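Local structure of conserved hypothetical protein (Nitrosomonas europaea, 1XFS) at residues 16-21 against 127-132; 24-29 against 84-89. The protein is of unknown function but belongs to the AHA1 family of Bet v 1-like proteins, a fold whose better-studied relatives often hold hydrophobic ligands. One frame throughout, in Å; residues are numbered along the deposited sequence.

From the N terminus, strand 11-18 runs along one margin of the curved sheet, turns, and enters helix 22-30. Contact 2 then closes an inner loop when strand 85-89 comes to lie over that helix. Contact 1 closes the wider loop around it, as strand 127-134 returns to pair with the first strand; the two loops nest and do not cross. The contact centres are about 11 Å apart, and Val25 on the helix packs against Val20 and Thr127. Strand pairing at one side of the sheet is thus joined to helix packing against its concave interior, two worked examples of how residues far apart in the chain close a sheet onto its helices.

Contact 1: residues 16-21 against 127-132; sequences RELAVP and TRYTAC
The flat carboxylate of Glu17 and the guanidinium of Arg128 stand nearly perpendicular, their planes 85° apart, although the two side chains run alongside each other. Their salt bridge runs through one oxygen: Glu17 OE1 meets Arg128 NE at 2.8 Å, while Glu17 OE2 rests beside Arg128 CB at 3.5 Å. A bend in the Glu17 chain (chi2 -72°) folds its carboxylate over to the neighbouring strand. The Tyr129 ring lies on the other side of the sheet, where Arg16 CB and Leu18 CD1 both approach it obliquely, Leu18 CD1 coming to 3.5 Å from Tyr129 CB. Between these two layers of side chains, the backbones pair antiparallel: Arg16 with Tyr129 and Leu18 with Thr127 are hydrogen-bonded pairs, and Glu17 with Arg128 is the non-hydrogen-bonded pair between them. The Arg16 guanidinium is hydrogen-bonded to Gly154 O and Thr158 OG1 of helix 149-167, whose Ile157 also packs on Tyr129. Past Leu18 the chain leaves the sheet through an inverse gamma turn centred on Ala19. Thr127 follows it there, donating from OG1 to Val20 O at 2.7 Å, with the donor tilted 19° from the carbonyl plane. Chemically, the contact separates its tasks: charge pairing sits on the more exposed face, apolar packing on the buried one, and the threonine hydroxyl satisfies a backbone carbonyl just as the chain turns toward helix 22-30.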
ATOM      1  N   ARG A  16     -23.789  -0.608  -6.500  1.00 19.02           N
ATOM      2  CA  ARG A  16     -25.073  -0.946  -5.902  1.00 18.93           C
ATOM      3  C   ARG A  16     -25.681   0.241  -5.164  1.00 20.61           C
ATOM      4  O   ARG A  16     -24.972   1.166  -4.764  1.00 21.31           O
ATOM      5  CB  ARG A  16     -24.902  -2.119  -4.928  1.00 20.51           C
ATOM      6  CG  ARG A  16     -24.546  -3.446  -5.602  1.00 21.12           C
ATOM      7  CD  ARG A  16     -25.777  -4.077  -6.235  1.00 19.93           C
ATOM      8  NE  ARG A  16     -26.728  -4.483  -5.206  1.00 20.76           N
ATOM      9  CZ  ARG A  16     -26.631  -5.609  -4.504  1.00 19.50           C
ATOM     10  NH1 ARG A  16     -25.631  -6.450  -4.732  1.00 21.62           N
ATOM     11  NH2 ARG A  16     -27.519  -5.884  -3.560  1.00 22.32           N
ATOM     12  N   GLU A  17     -26.999   0.220  -5.000  1.00 19.68           N
ATOM     13  CA  GLU A  17     -27.699   1.284  -4.286  1.00 22.18           C
ATOM     14  C   GLU A  17     -28.318   0.661  -3.039  1.00 21.69           C
ATOM     15  O   GLU A  17     -29.113  -0.269  -3.141  1.00 24.61           O
ATOM     16  CB  GLU A  17     -28.808   1.879  -5.163  1.00 22.96           C
ATOM     17  CG  GLU A  17     -28.333   2.468  -6.484  1.00 26.72           C
ATOM     18  CD  GLU A  17     -27.575   3.773  -6.316  1.00 29.19           C
ATOM     19  OE1 GLU A  17     -27.043   4.282  -7.325  1.00 30.88           O
ATOM     20  OE2 GLU A  17     -27.517   4.296  -5.184  1.00 30.69           O
ATOM     21  N   LEU A  18     -27.942   1.158  -1.864  1.00 21.51           N
ATOM     22  CA  LEU A  18     -28.484   0.634  -0.613  1.00 21.08           C
ATOM     23  C   LEU A  18     -29.399   1.660   0.041  1.00 21.27           C
ATOM     24  O   LEU A  18     -29.052   2.835   0.132  1.00 19.78           O
ATOM     25  CB  LEU A  18     -27.363   0.270   0.366  1.00 21.95           C
ATOM     26  CG  LEU A  18     -26.404  -0.862  -0.013  1.00 23.75           C
ATOM     27  CD1 LEU A  18     -25.404  -0.361  -1.038  1.00 25.23           C
ATOM     28  CD2 LEU A  18     -25.679  -1.353   1.232  1.00 24.83           C
ATOM     29  N   ALA A  19     -30.563   1.208   0.499  1.00 19.91           N
ATOM     30  CA  ALA A  19     -31.529   2.093   1.145  1.00 19.62           C
ATOM     31  C   ALA A  19     -31.186   2.256   2.621  1.00 19.46           C
ATOM     32  O   ALA A  19     -32.006   1.992   3.504  1.00 19.90           O
ATOM     33  CB  ALA A  19     -32.935   1.530   0.985  1.00 20.17           C
ATOM     34  N   VAL A  20     -29.960   2.704   2.868  1.00 17.35           N
ATOM     35  CA  VAL A  20     -29.442   2.913   4.207  1.00 17.41           C
ATOM     36  C   VAL A  20     -28.546   4.147   4.161  1.00 15.78           C
ATOM     37  O   VAL A  20     -27.876   4.393   3.160  1.00 16.05           O
ATOM     38  CB  VAL A  20     -28.604   1.688   4.657  1.00 18.77           C
ATOM     39  CG1 VAL A  20     -27.902   1.970   5.969  1.00 20.40           C
ATOM     40  CG2 VAL A  20     -29.509   0.470   4.785  1.00 20.98           C
ATOM     41  N   PRO A  21     -28.545   4.954   5.234  1.00 16.40           N
ATOM     42  CA  PRO A  21     -27.718   6.166   5.298  1.00 15.34           C
ATOM     43  C   PRO A  21     -26.223   5.838   5.263  1.00 14.30           C
ATOM     44  O   PRO A  21     -25.806   4.768   5.703  1.00 13.72           O
ATOM     45  CB  PRO A  21     -28.150   6.805   6.616  1.00 16.51           C
ATOM     46  CG  PRO A  21     -28.501   5.615   7.449  1.00 19.90           C
ATOM     47  CD  PRO A  21     -29.303   4.782   6.483  1.00 16.56           C
ATOM     48  N   THR A 127     -27.501   5.190   0.121  1.00 15.07           N
ATOM     49  CA  THR A 127     -26.089   5.333  -0.202  1.00 15.03           C
ATOM     50  C   THR A 127     -25.729   4.586  -1.476  1.00 16.05           C
ATOM     51  O   THR A 127     -26.166   3.453  -1.691  1.00 15.93           O
ATOM     52  CB  THR A 127     -25.185   4.785   0.925  1.00 16.38           C
ATOM     53  OG1 THR A 127     -25.596   5.338   2.179  1.00 15.68           O
ATOM     54  CG2 THR A 127     -23.725   5.163   0.668  1.00 18.32           C
ATOM     55  N   ARG A 128     -24.938   5.230  -2.326  1.00 15.19           N
ATOM     56  CA  ARG A 128     -24.485   4.608  -3.556  1.00 16.62           C
ATOM     57  C   ARG A 128     -23.160   3.943  -3.195  1.00 15.85           C
ATOM     58  O   ARG A 128     -22.240   4.600  -2.704  1.00 15.54           O
ATOM     59  CB  ARG A 128     -24.290   5.656  -4.653  1.00 18.51           C
ATOM     60  CG  ARG A 128     -23.833   5.084  -5.985  1.00 22.52           C
ATOM     61  CD  ARG A 128     -24.025   6.104  -7.089  1.00 27.99           C
ATOM     62  NE  ARG A 128     -25.414   6.551  -7.142  1.00 33.93           N
ATOM     63  CZ  ARG A 128     -25.892   7.420  -8.024  1.00 36.05           C
ATOM     64  NH1 ARG A 128     -25.094   7.945  -8.943  1.00 37.67           N
ATOM     65  NH2 ARG A 128     -27.175   7.761  -7.990  1.00 37.79           N
ATOM     66  N   TYR A 129     -23.088   2.636  -3.418  1.00 16.73           N
ATOM     67  CA  TYR A 129     -21.901   1.848  -3.104  1.00 18.22           C
ATOM     68  C   TYR A 129     -21.179   1.403  -4.362  1.00 18.94           C
ATOM     69  O   TYR A 129     -21.771   0.783  -5.241  1.00 18.37           O
ATOM     70  CB  TYR A 129     -22.304   0.617  -2.278  1.00 20.02           C
ATOM     71  CG  TYR A 129     -21.206  -0.411  -2.076  1.00 24.10           C
ATOM     72  CD1 TYR A 129     -20.886  -1.329  -3.077  1.00 25.87           C
ATOM     73  CD2 TYR A 129     -20.478  -0.455  -0.891  1.00 26.33           C
ATOM     74  CE1 TYR A 129     -19.866  -2.263  -2.904  1.00 27.78           C
ATOM     75  CE2 TYR A 129     -19.453  -1.388  -0.706  1.00 28.40           C
ATOM     76  CZ  TYR A 129     -19.153  -2.286  -1.716  1.00 28.20           C
ATOM     77  OH  TYR A 129     -18.135  -3.200  -1.552  1.00 31.52           O
ATOM     78  N   THR A 130     -19.892   1.717  -4.444  1.00 18.92           N
ATOM     79  CA  THR A 130     -19.103   1.327  -5.597  1.00 20.17           C
ATOM     80  C   THR A 130     -17.862   0.587  -5.094  1.00 20.04           C
ATOM     81  O   THR A 130     -17.121   1.105  -4.259  1.00 20.00           O
ATOM     82  CB  THR A 130     -18.694   2.569  -6.428  1.00 21.65           C
ATOM     83  OG1 THR A 130     -19.874   3.248  -6.881  1.00 23.37           O
ATOM     84  CG2 THR A 130     -17.866   2.165  -7.634  1.00 22.95           C
ATOM     85  N   ALA A 131     -17.660  -0.635  -5.577  1.00 19.70           N
ATOM     86  CA  ALA A 131     -16.506  -1.433  -5.166  1.00 20.13           C
ATOM     87  C   ALA A 131     -15.681  -1.848  -6.377  1.00 20.44           C
ATOM     88  O   ALA A 131     -16.218  -2.361  -7.359  1.00 22.26           O
ATOM     89  CB  ALA A 131     -16.966  -2.677  -4.399  1.00 20.44           C
ATOM     90  N   CYS A 132     -14.375  -1.614  -6.308  1.00 19.26           N
ATOM     91  CA  CYS A 132     -13.476  -1.977  -7.396  1.00 17.60           C
ATOM     92  C   CYS A 132     -12.355  -2.831  -6.833  1.00 17.09           C
ATOM     93  O   CYS A 132     -11.744  -2.479  -5.822  1.00 15.92           O
ATOM     94  CB  CYS A 132     -12.876  -0.726  -8.059  1.00 19.04           C
ATOM     95  SG  CYS A 132     -11.640  -1.074  -9.360  1.00 25.77           S
TER

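Contact 2: residues 24-29 against 84-89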
ATOM      1  N   LEU A  24     -24.336   4.660   8.497  1.00 13.26           N
ATOM      2  CA  LEU A  24     -24.527   3.260   8.863  1.00 14.41           C
ATOM      3  C   LEU A  24     -23.726   2.327   7.968  1.00 13.01           C
ATOM      4  O   LEU A  24     -23.132   1.363   8.444  1.00 12.33           O
ATOM      5  CB  LEU A  24     -26.006   2.883   8.797  1.00 16.45           C
ATOM      6  CG  LEU A  24     -26.902   3.521   9.853  1.00 21.08           C
ATOM      7  CD1 LEU A  24     -28.319   2.998   9.667  1.00 21.87           C
ATOM      8  CD2 LEU A  24     -26.391   3.193  11.251  1.00 22.27           C
ATOM      9  N   VAL A  25     -23.718   2.611   6.668  1.00 12.11           N
ATOM     10  CA  VAL A  25     -22.973   1.793   5.723  1.00 10.86           C
ATOM     11  C   VAL A  25     -21.501   1.810   6.113  1.00 11.25           C
ATOM     12  O   VAL A  25     -20.830   0.770   6.111  1.00 10.19           O
ATOM     13  CB  VAL A  25     -23.126   2.317   4.278  1.00 10.92           C
ATOM     14  CG1 VAL A  25     -22.235   1.519   3.328  1.00 10.53           C
ATOM     15  CG2 VAL A  25     -24.583   2.204   3.845  1.00 14.47           C
ATOM     16  N   TRP A  26     -21.002   2.988   6.465  1.00 11.67           N
ATOM     17  CA  TRP A  26     -19.608   3.103   6.858  1.00  9.99           C
ATOM     18  C   TRP A  26     -19.308   2.220   8.058  1.00 10.63           C
ATOM     19  O   TRP A  26     -18.271   1.571   8.099  1.00 10.09           O
ATOM     20  CB  TRP A  26     -19.257   4.554   7.177  1.00 10.34           C
ATOM     21  CG  TRP A  26     -17.808   4.738   7.535  1.00 10.28           C
ATOM     22  CD1 TRP A  26     -17.291   4.974   8.774  1.00 10.52           C
ATOM     23  CD2 TRP A  26     -16.691   4.705   6.633  1.00  9.96           C
ATOM     24  NE1 TRP A  26     -15.917   5.098   8.703  1.00 11.89           N
ATOM     25  CE2 TRP A  26     -15.527   4.939   7.398  1.00 10.87           C
ATOM     26  CE3 TRP A  26     -16.564   4.506   5.249  1.00  9.27           C
ATOM     27  CZ2 TRP A  26     -14.247   4.980   6.828  1.00 11.74           C
ATOM     28  CZ3 TRP A  26     -15.283   4.548   4.678  1.00  9.74           C
ATOM     29  CH2 TRP A  26     -14.148   4.785   5.471  1.00 10.37           C
ATOM     30  N   ARG A  27     -20.209   2.188   9.035  1.00 10.86           N
ATOM     31  CA  ARG A  27     -19.973   1.350  10.201  1.00 11.32           C
ATOM     32  C   ARG A  27     -19.952  -0.122   9.795  1.00 11.51           C
ATOM     33  O   ARG A  27     -19.152  -0.911  10.307  1.00 10.93           O
ATOM     34  CB  ARG A  27     -21.039   1.594  11.271  1.00 12.94           C
ATOM     35  CG  ARG A  27     -20.987   2.999  11.855  1.00 15.40           C
ATOM     36  CD  ARG A  27     -22.035   3.187  12.936  1.00 21.18           C
ATOM     37  NE  ARG A  27     -21.833   2.247  14.033  1.00 23.08           N
ATOM     38  CZ  ARG A  27     -22.625   2.159  15.098  1.00 29.11           C
ATOM     39  NH1 ARG A  27     -23.676   2.957  15.213  1.00 28.36           N
ATOM     40  NH2 ARG A  27     -22.359   1.275  16.052  1.00 28.84           N
ATOM     41  N   GLY A  28     -20.819  -0.496   8.860  1.00 13.08           N
ATOM     42  CA  GLY A  28     -20.848  -1.875   8.406  1.00 11.69           C
ATOM     43  C   GLY A  28     -19.547  -2.296   7.739  1.00 11.46           C
ATOM     44  O   GLY A  28     -19.124  -3.446   7.845  1.00 12.59           O
ATOM     45  N   LEU A  29     -18.901  -1.359   7.055  1.00 11.27           N
ATOM     46  CA  LEU A  29     -17.650  -1.642   6.363  1.00 11.65           C
ATOM     47  C   LEU A  29     -16.418  -1.632   7.249  1.00 10.42           C
ATOM     48  O   LEU A  29     -15.386  -2.193   6.879  1.00 11.56           O
ATOM     49  CB  LEU A  29     -17.438  -0.617   5.247  1.00 13.07           C
ATOM     50  CG  LEU A  29     -18.328  -0.770   4.017  1.00 17.83           C
ATOM     51  CD1 LEU A  29     -18.308   0.518   3.218  1.00 19.29           C
ATOM     52  CD2 LEU A  29     -17.836  -1.942   3.182  1.00 19.81           C
ATOM     53  N   LYS A  84     -16.601   7.990   3.101  1.00  9.26           N
ATOM     54  CA  LYS A  84     -16.355   8.355   1.716  1.00  8.82           C
ATOM     55  C   LYS A  84     -15.561   7.318   0.940  1.00  9.05           C
ATOM     56  O   LYS A  84     -16.013   6.831  -0.097  1.00 10.96           O
ATOM     57  CB  LYS A  84     -15.625   9.702   1.680  1.00 11.06           C
ATOM     58  CG  LYS A  84     -15.115  10.123   0.311  1.00 14.09           C
ATOM     59  CD  LYS A  84     -16.244  10.296  -0.685  1.00 20.26           C
ATOM     60  CE  LYS A  84     -15.694  10.660  -2.056  1.00 25.43           C
ATOM     61  NZ  LYS A  84     -14.830  11.875  -2.009  1.00 29.04           N
ATOM     62  N   ARG A  85     -14.378   6.978   1.438  1.00 10.24           N
ATOM     63  CA  ARG A  85     -13.541   6.018   0.733  1.00  9.69           C
ATOM     64  C   ARG A  85     -12.715   5.127   1.653  1.00  9.64           C
ATOM     65  O   ARG A  85     -12.089   5.595   2.599  1.00  9.44           O
ATOM     66  CB  ARG A  85     -12.606   6.758  -0.238  1.00 10.96           C
ATOM     67  CG  ARG A  85     -11.837   5.826  -1.166  1.00 12.78           C
ATOM     68  CD  ARG A  85     -10.852   6.561  -2.063  1.00 16.64           C
ATOM     69  NE  ARG A  85     -11.500   7.437  -3.032  1.00 21.40           N
ATOM     70  CZ  ARG A  85     -11.699   8.740  -2.856  1.00 22.20           C
ATOM     71  NH1 ARG A  85     -11.297   9.336  -1.740  1.00 22.73           N
ATOM     72  NH2 ARG A  85     -12.298   9.456  -3.803  1.00 25.30           N
ATOM     73  N   LEU A  86     -12.735   3.831   1.365  1.00  8.49           N
ATOM     74  CA  LEU A  86     -11.979   2.859   2.128  1.00  7.37           C
ATOM     75  C   LEU A  86     -11.170   2.040   1.137  1.00  5.87           C
ATOM     76  O   LEU A  86     -11.707   1.528   0.159  1.00  8.58           O
ATOM     77  CB  LEU A  86     -12.917   1.938   2.905  1.00  9.06           C
ATOM     78  CG  LEU A  86     -12.241   0.949   3.853  1.00  8.23           C
ATOM     79  CD1 LEU A  86     -11.477   1.707   4.942  1.00  9.20           C
ATOM     80  CD2 LEU A  86     -13.310   0.066   4.484  1.00  8.34           C
ATOM     81  N   ILE A  87      -9.872   1.938   1.378  1.00  5.77           N
ATOM     82  CA  ILE A  87      -9.009   1.163   0.498  1.00  6.74           C
ATOM     83  C   ILE A  87      -8.144   0.241   1.320  1.00  7.73           C
ATOM     84  O   ILE A  87      -7.510   0.677   2.280  1.00  8.36           O
ATOM     85  CB  ILE A  87      -8.061   2.064  -0.336  1.00  6.14           C
ATOM     86  CG1 ILE A  87      -8.874   3.044  -1.207  1.00  8.64           C
ATOM     87  CG2 ILE A  87      -7.155   1.190  -1.222  1.00  5.45           C
ATOM     88  CD1 ILE A  87      -8.015   3.934  -2.114  1.00  8.90           C
ATOM     89  N   TRP A  88      -8.140  -1.044   0.975  1.00  7.44           N
ATOM     90  CA  TRP A  88      -7.286  -1.998   1.681  1.00  9.14           C
ATOM     91  C   TRP A  88      -6.659  -2.903   0.634  1.00  8.38           C
ATOM     92  O   TRP A  88      -7.166  -3.019  -0.482  1.00  9.62           O
ATOM     93  CB  TRP A  88      -8.082  -2.813   2.716  1.00 12.04           C
ATOM     94  CG  TRP A  88      -9.142  -3.707   2.157  1.00 16.88           C
ATOM     95  CD1 TRP A  88      -8.981  -4.978   1.673  1.00 21.43           C
ATOM     96  CD2 TRP A  88     -10.533  -3.404   2.029  1.00 21.90           C
ATOM     97  NE1 TRP A  88     -10.187  -5.480   1.256  1.00 25.23           N
ATOM     98  CE2 TRP A  88     -11.155  -4.537   1.460  1.00 23.37           C
ATOM     99  CE3 TRP A  88     -11.314  -2.285   2.341  1.00 25.22           C
ATOM    100  CZ2 TRP A  88     -12.527  -4.578   1.191  1.00 27.92           C
ATOM    101  CZ3 TRP A  88     -12.679  -2.329   2.074  1.00 28.77           C
ATOM    102  CH2 TRP A  88     -13.271  -3.469   1.505  1.00 29.41           C
ATOM    103  N   THR A  89      -5.535  -3.515   0.974  1.00  7.86           N
ATOM    104  CA  THR A  89      -4.861  -4.378   0.025  1.00  7.11           C
ATOM    105  C   THR A  89      -4.375  -5.661   0.681  1.00  8.56           C
ATOM    106  O   THR A  89      -4.107  -5.687   1.880  1.00  9.34           O
ATOM    107  CB  THR A  89      -3.638  -3.661  -0.606  1.00  8.29           C
ATOM    108  OG1 THR A  89      -3.049  -4.509  -1.602  1.00  7.39           O
ATOM    109  CG2 THR A  89      -2.580  -3.329   0.454  1.00  6.32           C
TER
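Trp26 and Leu29 contact strand 85-89 from a helix segment nearly parallel to it, the axes of the short segments 24-29 and 85-89 running 12° apart in direction and 10.5 Å apart at closest approach. No hydrogen bond spans that distance, so the contact is made by side chains, in part against backbone atoms. The indole of Trp26 reaches farthest: with CG anti to the backbone N (chi1 -178°), its six-membered ring extends to the start of the strand. There the ring edge meets a carbonyl, Trp26 CH2 lying 3.6 Å from Arg85 O near the ring plane, and the neighbouring Trp26 CZ3 packs against Leu86 CB at 3.9 Å. Leu86 is shared between two helix residues, for its CD2 methyl lies 4.3 Å from Leu29 CB and 3.9 Å from Leu29 O. Replacing Trp26 with an alanine would probably open a gap between helix and strand, depriving Leu86 CB of its aromatic neighbour. Lys84 and Arg85 form a classic beta bulge opposite the end of strand 70-81; Arg85 leaves the backbone away from the helix, and its NH1 forms a salt bridge with Glu79. Farther along, Trp88 presents its ring edge to Leu86 CG and meets Phe59 edge-to-face. A curved antiparallel sheet wrapped round the long C-terminal helix 149-167, with short helices 22-30 and 32-35 following the first strand, is the helix-grip, or Bet v 1-like, fold.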